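Local coordinates for protein FAD-linked sulfhydryl oxidase ERV1 (Arabidopsis thaliana, PDB 2HJ3) that oxidises thiols to disulfides with molecular oxygen as electron acceptor, using a bound FAD, and supports import and folding of small cysteine-containing proteins in the mitochondrial intermembrane space, at residues A[19-24]-A[41-46]; A[62-67]-A[78-83]. All blocks are in the same frame, centred on the assembly; numbering follows the deposited sequence.

Contact 1: residues A[19-24]-A[41-46]; sequences TFLHTL and KELMTI. With FAD (flavin-adenine dinucleotide), chain K; SO4 (sulfate ion), chain J.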
loop_
_atom_site.group_PDB
_atom_site.type_symbol
_atom_site.label_atom_id
_atom_site.label_comp_id
_atom_site.label_asym_id
_atom_site.label_seq_id
_atom_site.Cartn_x
_atom_site.Cartn_y
_atom_site.Cartn_z
ATOM N N THR A 19 7.402 -4.300 -2.072
ATOM C CA THR A 19 6.922 -5.684 -2.009
ATOM C C THR A 19 5.413 -5.726 -2.245
ATOM O O THR A 19 4.904 -6.544 -3.015
ATOM C CB THR A 19 7.222 -6.319 -0.633
ATOM O OG1 THR A 19 8.641 -6.430 -0.464
ATOM C CG2 THR A 19 6.594 -7.704 -0.526
ATOM N N PHE A 20 4.704 -4.831 -1.571
ATOM C CA PHE A 20 3.262 -4.737 -1.704
ATOM C C PHE A 20 2.890 -4.333 -3.137
ATOM O O PHE A 20 2.068 -4.984 -3.787
ATOM C CB PHE A 20 2.734 -3.713 -0.687
ATOM C CG PHE A 20 1.339 -3.269 -0.950
ATOM C CD1 PHE A 20 0.310 -4.194 -1.048
ATOM C CD2 PHE A 20 1.054 -1.923 -1.139
ATOM C CE1 PHE A 20 -0.989 -3.788 -1.336
ATOM C CE2 PHE A 20 -0.247 -1.501 -1.431
ATOM C CZ PHE A 20 -1.268 -2.436 -1.531
ATOM N N LEU A 21 3.500 -3.262 -3.636
ATOM C CA LEU A 21 3.207 -2.805 -4.992
ATOM C C LEU A 21 3.552 -3.831 -6.078
ATOM O O LEU A 21 2.702 -4.176 -6.897
ATOM C CB LEU A 21 3.915 -1.472 -5.260
ATOM C CG LEU A 21 3.313 -0.318 -4.435
ATOM C CD1 LEU A 21 4.116 0.981 -4.640
ATOM C CD2 LEU A 21 1.859 -0.121 -4.844
ATOM N N HIS A 22 4.782 -4.332 -6.095
ATOM C CA HIS A 22 5.138 -5.317 -7.114
ATOM C C HIS A 22 4.338 -6.607 -6.968
ATOM O O HIS A 22 3.988 -7.236 -7.967
ATOM C CB HIS A 22 6.640 -5.615 -7.084
ATOM C CG HIS A 22 7.487 -4.448 -7.489
ATOM N ND1 HIS A 22 7.376 -3.842 -8.723
ATOM C CD2 HIS A 22 8.426 -3.746 -6.810
ATOM C CE1 HIS A 22 8.204 -2.815 -8.785
ATOM N NE2 HIS A 22 8.854 -2.735 -7.637
ATOM N N THR A 23 4.039 -7.015 -5.740
ATOM C CA THR A 23 3.255 -8.234 -5.576
ATOM C C THR A 23 1.872 -7.968 -6.131
ATOM O O THR A 23 1.256 -8.831 -6.741
ATOM C CB THR A 23 3.115 -8.660 -4.103
ATOM O OG1 THR A 23 4.409 -8.942 -3.559
ATOM C CG2 THR A 23 2.250 -9.899 -4.002
ATOM N N LEU A 24 1.391 -6.754 -5.916
ATOM C CA LEU A 24 0.086 -6.362 -6.407
ATOM C C LEU A 24 0.043 -6.381 -7.935
ATOM O O LEU A 24 -0.927 -6.855 -8.530
ATOM C CB LEU A 24 -0.257 -4.971 -5.892
ATOM C CG LEU A 24 -1.569 -4.383 -6.399
ATOM C CD1 LEU A 24 -2.699 -5.364 -6.119
ATOM C CD2 LEU A 24 -1.826 -3.039 -5.720
ATOM N N LYS A 41 -5.078 3.058 -10.595
ATOM C CA LYS A 41 -4.668 4.429 -10.856
ATOM C C LYS A 41 -4.912 5.313 -9.654
ATOM O O LYS A 41 -4.096 6.178 -9.341
ATOM C CB LYS A 41 -5.410 4.985 -12.064
ATOM C CG LYS A 41 -5.129 4.221 -13.339
ATOM C CD LYS A 41 -5.809 4.850 -14.531
ATOM C CE LYS A 41 -5.602 3.995 -15.774
ATOM N NZ LYS A 41 -6.403 4.475 -16.945
ATOM N N GLU A 42 -6.034 5.102 -8.974
ATOM C CA GLU A 42 -6.353 5.905 -7.799
ATOM C C GLU A 42 -5.345 5.617 -6.687
ATOM O O GLU A 42 -4.933 6.517 -5.951
ATOM C CB GLU A 42 -7.781 5.605 -7.331
ATOM C CG GLU A 42 -8.260 6.427 -6.125
ATOM C CD GLU A 42 -8.093 7.941 -6.305
ATOM O OE1 GLU A 42 -8.255 8.433 -7.444
ATOM O OE2 GLU A 42 -7.821 8.641 -5.302
ATOM N N LEU A 43 -4.939 4.357 -6.583
ATOM C CA LEU A 43 -3.966 3.942 -5.580
ATOM C C LEU A 43 -2.649 4.692 -5.767
ATOM O O LEU A 43 -2.057 5.170 -4.802
ATOM C CB LEU A 43 -3.727 2.431 -5.677
ATOM C CG LEU A 43 -2.561 1.867 -4.858
ATOM C CD1 LEU A 43 -2.789 2.124 -3.376
ATOM C CD2 LEU A 43 -2.420 0.381 -5.122
ATOM N N MET A 44 -2.193 4.808 -7.010
ATOM C CA MET A 44 -0.942 5.514 -7.273
ATOM C C MET A 44 -1.070 6.999 -6.938
ATOM O O MET A 44 -0.148 7.602 -6.392
ATOM C CB MET A 44 -0.516 5.355 -8.735
ATOM C CG MET A 44 -0.367 3.926 -9.209
ATOM S SD MET A 44 0.435 2.834 -8.021
ATOM C CE MET A 44 2.015 3.410 -8.069
ATOM N N THR A 45 -2.212 7.589 -7.272
ATOM C CA THR A 45 -2.453 9.003 -6.979
ATOM C C THR A 45 -2.431 9.211 -5.476
ATOM O O THR A 45 -1.811 10.146 -4.978
ATOM C CB THR A 45 -3.822 9.459 -7.495
ATOM O OG1 THR A 45 -3.872 9.298 -8.917
ATOM C CG2 THR A 45 -4.068 10.921 -7.137
ATOM N N ILE A 46 -3.124 8.337 -4.756
ATOM C CA ILE A 46 -3.155 8.428 -3.305
ATOM C C ILE A 46 -1.732 8.349 -2.762
ATOM O O ILE A 46 -1.340 9.165 -1.931
ATOM C CB ILE A 46 -4.044 7.316 -2.696
ATOM C CG1 ILE A 46 -5.507 7.566 -3.100
ATOM C CG2 ILE A 46 -3.897 7.288 -1.176
ATOM C CD1 ILE A 46 -6.476 6.540 -2.592
HETATM P PA FAD K . 14.279 -1.412 -2.971
HETATM O O1A FAD K . 14.495 -0.340 -3.983
HETATM O O2A FAD K . 13.567 -1.230 -1.671
HETATM O O5B FAD K . 13.936 -2.907 -3.257
HETATM C C5B FAD K . 12.958 -3.932 -3.221
HETATM C C4B FAD K . 13.785 -5.104 -3.701
HETATM O O4B FAD K . 12.878 -5.370 -4.803
HETATM C C3B FAD K . 15.221 -5.307 -4.263
HETATM O O3B FAD K . 16.172 -5.706 -3.277
HETATM C C2B FAD K . 15.007 -6.184 -5.418
HETATM O O2B FAD K . 14.869 -7.542 -5.136
HETATM C C1B FAD K . 13.690 -5.615 -5.959
HETATM N N9A FAD K . 13.638 -4.613 -6.981
HETATM C C8A FAD K . 14.496 -3.547 -7.345
HETATM N N7A FAD K . 14.217 -2.813 -8.380
HETATM C C5A FAD K . 13.026 -3.370 -8.829
HETATM C C6A FAD K . 12.167 -3.137 -9.923
HETATM N N6A FAD K . 12.518 -2.190 -10.817
HETATM N N1A FAD K . 11.056 -3.957 -10.069
HETATM C C2A FAD K . 10.742 -5.010 -9.273
HETATM N N3A FAD K . 11.590 -5.200 -8.160
HETATM C C4A FAD K . 12.732 -4.362 -8.013
HETATM N N1 FAD K . 13.991 6.783 -1.002
HETATM C C2 FAD K . 14.742 7.944 -1.021
HETATM O O2 FAD K . 15.794 8.087 -0.369
HETATM N N3 FAD K . 14.179 8.883 -1.868
HETATM C C4 FAD K . 13.000 8.694 -2.631
HETATM O O4 FAD K . 12.649 9.761 -3.234
HETATM C C4X FAD K . 12.302 7.498 -2.578
HETATM N N5 FAD K . 11.034 7.238 -3.206
HETATM C C5X FAD K . 10.221 6.091 -3.047
HETATM C C6 FAD K . 8.946 6.012 -3.649
HETATM C C7 FAD K . 8.141 4.857 -3.415
HETATM C C7M FAD K . 6.737 4.858 -4.038
HETATM C C8 FAD K . 8.616 3.770 -2.615
HETATM C C8M FAD K . 7.961 2.429 -2.309
HETATM C C9 FAD K . 9.879 3.889 -2.019
HETATM C C9A FAD K . 10.720 5.025 -2.138
HETATM N N10 FAD K . 12.075 5.362 -1.629
HETATM C C10 FAD K . 12.833 6.506 -1.700
HETATM C "C1'" FAD K . 12.795 4.285 -1.035
HETATM C "C2'" FAD K . 13.669 3.413 -1.876
HETATM O "O2'" FAD K . 13.140 3.350 -3.241
HETATM C "C3'" FAD K . 14.138 2.146 -1.231
HETATM O "O3'" FAD K . 13.014 1.305 -1.039
HETATM C "C4'" FAD K . 15.212 1.984 -0.166
HETATM O "O4'" FAD K . 16.327 2.869 -0.467
HETATM C "C5'" FAD K . 15.828 0.652 -0.024
HETATM O "O5'" FAD K . 16.520 0.131 -1.163
HETATM P P FAD K . 16.784 -1.402 -1.316
HETATM O O1P FAD K . 18.072 -1.177 -1.964
HETATM O O2P FAD K . 16.627 -2.246 -0.109
HETATM O O3P FAD K . 15.750 -1.797 -2.495
HETATM S S SO4 J . -6.261 8.165 -18.045
HETATM O O1 SO4 J . -5.194 7.446 -17.313
HETATM O O2 SO4 J . -5.692 9.376 -18.674
HETATM O O3 SO4 J . -6.817 7.274 -19.085
HETATM O O4 SO4 J . -7.344 8.559 -17.114
#
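With CG anti to the backbone N in both residues (chi1 176° for L24, 170° for L43), the two leucines are thrown off their helices toward one another and meet tip to tip, L24 CD2 to L43 CD2 at 3.5 Å. A second methyl reaches the same L43 branch: CD2 of L21 stands 4.3 Å from L43 CD2, so one methyl of helix 34-50 faces two of helix 10-27, about one helical turn apart. The backbones stay well separated, the nearest CA atoms, those of L21 and M44, being 9.6 Å apart. Only side-chain ends bridge this gap, which accounts for the small buried surface of 145 Å² and the lack of any hydrogen bond between the segments. Other groups complete the packing: L21 and M44 both rest on L81 of helix 74-91, and L24 touches M50 of the second subunit.

The other flank of segment 19-24 serves the cofactor. Adenine atom C2A of FAD lies 3.3 Å above the plane of the H22 ring, over its centre, while H22 NE2 is hydrogen-bonded to H85, itself an FAD ligand. Further round the helix, T23 OG1 is modelled rather close to T19 O, a doubtful 2.5 Å, on the carbonyl face opposite to that used by T23 N; if the bond is real, the hydroxyl would be satisfied within its own helix.

Segment 19-24 of this four-helix-bundle protein thus meets segment 41-46 through apolar methyl contacts, while its H22, an imidazole hydrogen-bonded to a second histidine that probably steadies it, forms part of the adenine pocket.

Contact 2: residues A[62-67]-A[78-83]; sequences EILRSN and SQWLCH. With FAD (flavin-adenine dinucleotide), chain K; SO4 (sulfate ion), chain F.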
loop_
_atom_site.group_PDB
_atom_site.type_symbol
_atom_site.label_atom_id
_atom_site.label_comp_id
_atom_site.label_asym_id
_atom_site.label_seq_id
_atom_site.Cartn_x
_atom_site.Cartn_y
_atom_site.Cartn_z
ATOM N N GLU A 62 6.185 13.604 -9.057
ATOM C CA GLU A 62 6.812 14.044 -10.304
ATOM C C GLU A 62 6.793 12.903 -11.311
ATOM O O GLU A 62 6.286 13.051 -12.422
ATOM C CB GLU A 62 8.264 14.457 -10.055
ATOM C CG GLU A 62 8.442 15.701 -9.206
ATOM C CD GLU A 62 9.850 15.820 -8.644
ATOM O OE1 GLU A 62 10.822 15.595 -9.406
ATOM O OE2 GLU A 62 9.983 16.146 -7.444
ATOM N N ILE A 63 7.349 11.761 -10.910
ATOM C CA ILE A 63 7.397 10.587 -11.770
ATOM C C ILE A 63 6.012 10.240 -12.293
ATOM O O ILE A 63 5.841 9.929 -13.470
ATOM C CB ILE A 63 7.968 9.378 -11.016
ATOM C CG1 ILE A 63 9.424 9.648 -10.647
ATOM C CG2 ILE A 63 7.856 8.127 -11.867
ATOM C CD1 ILE A 63 9.997 8.654 -9.693
ATOM N N LEU A 64 5.021 10.304 -11.416
ATOM C CA LEU A 64 3.650 9.987 -11.794
ATOM C C LEU A 64 3.112 11.006 -12.815
ATOM O O LEU A 64 2.405 10.642 -13.755
ATOM C CB LEU A 64 2.777 9.956 -10.536
ATOM C CG LEU A 64 1.422 9.260 -10.629
ATOM C CD1 LEU A 64 1.619 7.825 -11.104
ATOM C CD2 LEU A 64 0.738 9.287 -9.269
ATOM N N ARG A 65 3.458 12.278 -12.632
ATOM C CA ARG A 65 3.016 13.332 -13.548
ATOM C C ARG A 65 3.460 13.040 -14.975
ATOM O O ARG A 65 2.642 12.977 -15.891
ATOM C CB ARG A 65 3.595 14.687 -13.135
ATOM C CG ARG A 65 3.124 15.211 -11.791
ATOM C CD ARG A 65 1.652 15.567 -11.819
ATOM N NE ARG A 65 1.225 16.254 -10.602
ATOM C CZ ARG A 65 -0.026 16.634 -10.363
ATOM N NH1 ARG A 65 -0.977 16.394 -11.258
ATOM N NH2 ARG A 65 -0.326 17.258 -9.233
ATOM N N SER A 66 4.764 12.858 -15.150
ATOM C CA SER A 66 5.347 12.590 -16.460
ATOM C C SER A 66 5.206 11.158 -16.971
ATOM O O SER A 66 5.370 10.923 -18.163
ATOM C CB SER A 66 6.823 12.964 -16.450
ATOM O OG SER A 66 7.504 12.194 -15.480
ATOM N N ASN A 67 4.918 10.208 -16.086
ATOM C CA ASN A 67 4.762 8.808 -16.486
ATOM C C ASN A 67 3.502 8.200 -15.857
ATOM O O ASN A 67 3.587 7.377 -14.947
ATOM C CB ASN A 67 5.986 7.986 -16.058
ATOM C CG ASN A 67 7.294 8.590 -16.532
ATOM O OD1 ASN A 67 7.629 8.537 -17.717
ATOM N ND2 ASN A 67 8.039 9.181 -15.606
ATOM N N SER A 78 2.911 -4.199 -14.465
ATOM C CA SER A 78 4.149 -4.768 -13.924
ATOM C C SER A 78 5.345 -3.984 -14.430
ATOM O O SER A 78 6.218 -3.594 -13.657
ATOM C CB SER A 78 4.340 -6.209 -14.383
ATOM O OG SER A 78 3.225 -7.003 -14.078
ATOM N N GLN A 79 5.386 -3.773 -15.743
ATOM C CA GLN A 79 6.487 -3.049 -16.372
ATOM C C GLN A 79 6.540 -1.623 -15.859
ATOM O O GLN A 79 7.571 -1.168 -15.360
ATOM C CB GLN A 79 6.318 -3.041 -17.891
ATOM C CG GLN A 79 6.348 -4.421 -18.532
ATOM C CD GLN A 79 7.702 -5.083 -18.403
ATOM O OE1 GLN A 79 7.789 -6.282 -18.128
ATOM N NE2 GLN A 79 8.770 -4.312 -18.612
ATOM N N TRP A 80 5.419 -0.919 -15.977
ATOM C CA TRP A 80 5.346 0.460 -15.530
ATOM C C TRP A 80 5.881 0.616 -14.107
ATOM O O TRP A 80 6.699 1.496 -13.832
ATOM C CB TRP A 80 3.899 0.961 -15.586
ATOM C CG TRP A 80 3.757 2.348 -15.046
ATOM C CD1 TRP A 80 4.060 3.511 -15.684
ATOM C CD2 TRP A 80 3.362 2.709 -13.719
ATOM N NE1 TRP A 80 3.884 4.583 -14.836
ATOM C CE2 TRP A 80 3.457 4.117 -13.622
ATOM C CE3 TRP A 80 2.939 1.980 -12.602
ATOM C CZ2 TRP A 80 3.146 4.812 -12.451
ATOM C CZ3 TRP A 80 2.630 2.667 -11.437
ATOM C CH2 TRP A 80 2.735 4.072 -11.371
ATOM N N LEU A 81 5.422 -0.244 -13.204
ATOM C CA LEU A 81 5.851 -0.177 -11.807
ATOM C C LEU A 81 7.355 -0.414 -11.678
ATOM O O LEU A 81 8.005 0.142 -10.799
ATOM C CB LEU A 81 5.079 -1.205 -10.975
ATOM C CG LEU A 81 5.058 -1.003 -9.459
ATOM C CD1 LEU A 81 4.601 0.409 -9.111
ATOM C CD2 LEU A 81 4.126 -2.027 -8.846
ATOM N N CYS A 82 7.902 -1.242 -12.565
ATOM C CA CYS A 82 9.332 -1.533 -12.555
ATOM C C CYS A 82 10.118 -0.326 -13.049
ATOM O O CYS A 82 11.196 -0.015 -12.526
ATOM C CB CYS A 82 9.626 -2.752 -13.432
ATOM S SG CYS A 82 11.394 -3.118 -13.692
ATOM N N HIS A 83 9.572 0.371 -14.047
ATOM C CA HIS A 83 10.246 1.554 -14.591
ATOM C C HIS A 83 10.234 2.658 -13.558
ATOM O O HIS A 83 11.206 3.399 -13.402
ATOM C CB HIS A 83 9.562 2.041 -15.876
ATOM C CG HIS A 83 9.660 1.074 -17.012
ATOM N ND1 HIS A 83 10.867 0.636 -17.512
ATOM C CD2 HIS A 83 8.705 0.399 -17.693
ATOM C CE1 HIS A 83 10.653 -0.278 -18.441
ATOM N NE2 HIS A 83 9.349 -0.441 -18.569
HETATM P PA FAD K . 14.279 -1.412 -2.971
HETATM O O1A FAD K . 14.495 -0.340 -3.983
HETATM O O2A FAD K . 13.567 -1.230 -1.671
HETATM O O5B FAD K . 13.936 -2.907 -3.257
HETATM C C5B FAD K . 12.958 -3.932 -3.221
HETATM C C4B FAD K . 13.785 -5.104 -3.701
HETATM O O4B FAD K . 12.878 -5.370 -4.803
HETATM C C3B FAD K . 15.221 -5.307 -4.263
HETATM O O3B FAD K . 16.172 -5.706 -3.277
HETATM C C2B FAD K . 15.007 -6.184 -5.418
HETATM O O2B FAD K . 14.869 -7.542 -5.136
HETATM C C1B FAD K . 13.690 -5.615 -5.959
HETATM N N9A FAD K . 13.638 -4.613 -6.981
HETATM C C8A FAD K . 14.496 -3.547 -7.345
HETATM N N7A FAD K . 14.217 -2.813 -8.380
HETATM C C5A FAD K . 13.026 -3.370 -8.829
HETATM C C6A FAD K . 12.167 -3.137 -9.923
HETATM N N6A FAD K . 12.518 -2.190 -10.817
HETATM N N1A FAD K . 11.056 -3.957 -10.069
HETATM C C2A FAD K . 10.742 -5.010 -9.273
HETATM N N3A FAD K . 11.590 -5.200 -8.160
HETATM C C4A FAD K . 12.732 -4.362 -8.013
HETATM N N1 FAD K . 13.991 6.783 -1.002
HETATM C C2 FAD K . 14.742 7.944 -1.021
HETATM O O2 FAD K . 15.794 8.087 -0.369
HETATM N N3 FAD K . 14.179 8.883 -1.868
HETATM C C4 FAD K . 13.000 8.694 -2.631
HETATM O O4 FAD K . 12.649 9.761 -3.234
HETATM C C4X FAD K . 12.302 7.498 -2.578
HETATM N N5 FAD K . 11.034 7.238 -3.206
HETATM C C5X FAD K . 10.221 6.091 -3.047
HETATM C C6 FAD K . 8.946 6.012 -3.649
HETATM C C7 FAD K . 8.141 4.857 -3.415
HETATM C C7M FAD K . 6.737 4.858 -4.038
HETATM C C8 FAD K . 8.616 3.770 -2.615
HETATM C C8M FAD K . 7.961 2.429 -2.309
HETATM C C9 FAD K . 9.879 3.889 -2.019
HETATM C C9A FAD K . 10.720 5.025 -2.138
HETATM N N10 FAD K . 12.075 5.362 -1.629
HETATM C C10 FAD K . 12.833 6.506 -1.700
HETATM C "C1'" FAD K . 12.795 4.285 -1.035
HETATM C "C2'" FAD K . 13.669 3.413 -1.876
HETATM O "O2'" FAD K . 13.140 3.350 -3.241
HETATM C "C3'" FAD K . 14.138 2.146 -1.231
HETATM O "O3'" FAD K . 13.014 1.305 -1.039
HETATM C "C4'" FAD K . 15.212 1.984 -0.166
HETATM O "O4'" FAD K . 16.327 2.869 -0.467
HETATM C "C5'" FAD K . 15.828 0.652 -0.024
HETATM O "O5'" FAD K . 16.520 0.131 -1.163
HETATM P P FAD K . 16.784 -1.402 -1.316
HETATM O O1P FAD K . 18.072 -1.177 -1.964
HETATM O O2P FAD K . 16.627 -2.246 -0.109
HETATM O O3P FAD K . 15.750 -1.797 -2.495
HETATM S S SO4 F . 14.431 1.527 -17.007
HETATM O O1 SO4 F . 13.992 2.380 -18.124
HETATM O O2 SO4 F . 15.508 2.208 -16.269
HETATM O O3 SO4 F . 13.291 1.269 -16.108
HETATM O O4 SO4 F . 14.932 0.245 -17.535
#
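The indole of W80 meets segment 62-67 with its edge: N67 O lies at the rim of the ring, close to its plane, and L64 CD1 comes up beside the benzo part. Two kinds of contact follow from this one orientation. At the pyrrole side, W80 NE1 donates to N67 O over 2.8 Å with an N-H...O angle of 151°. The acceptor lies close to the indole plane, but seen from N67 the donor stands 45° above the carbonyl plane and therefore does not use a lone-pair direction. At the six-membered side, the L64 and W80 side chains cross obliquely, with L64 CD1 3.6 Å from W80 CZ2. CG of W80 is anti to the backbone N (chi1 176°), which carries the ring across from helix 74-91 to these two partners.

N67 is the first residue to leave helical geometry after helix 54-66, so its carbonyl can turn to the tryptophan instead of continuing the helix. Its side chain folds back: N67 ND2 donates to I63 O at 3.2 Å, in the carbonyl plane and on a lone pair, and I63 O also receives N67 N.

Along helix 74-91, C82 turns to the FAD adenine, its SG 3.2 Å from FAD N6A, and forms a disulfide with C99. H83 ND1 is hydrogen-bonded to O3 of a sulfate, probably from the crystallisation liquor, at 2.9 Å.

The contact thus joins the C-terminal end of helix 54-66 to helix 74-91 through one directional indole bond and an apolar edge contact; at the N-terminal end of helix 54-66 lies the redox-active C53-C56 disulfide, C53 just before the helix and C56 in it.

Overall arrangement
Contact 1 is buried, all three touching residues being enclosed, whereas contact 2 is partly buried and reaches the surface at N67. They engage different helix pairs of the bundle, 10-27 with 34-50 and 54-66 with 74-91, and follow one another along the chain. Their centres lie 11 Å apart, and the pairs interlock: L81 packs on L21, and M44 packs on L81, W80 and L64, with M44 CE 3.4 Å from W80 CH2. Methyl groups join the buried pair; the more exposed one adds a hydrogen bond, to a carbonyl just past a helix end, to its apolar L64-W80 packing. Both also reach the FAD adenine, through H22 in contact 1 and C82 in contact 2.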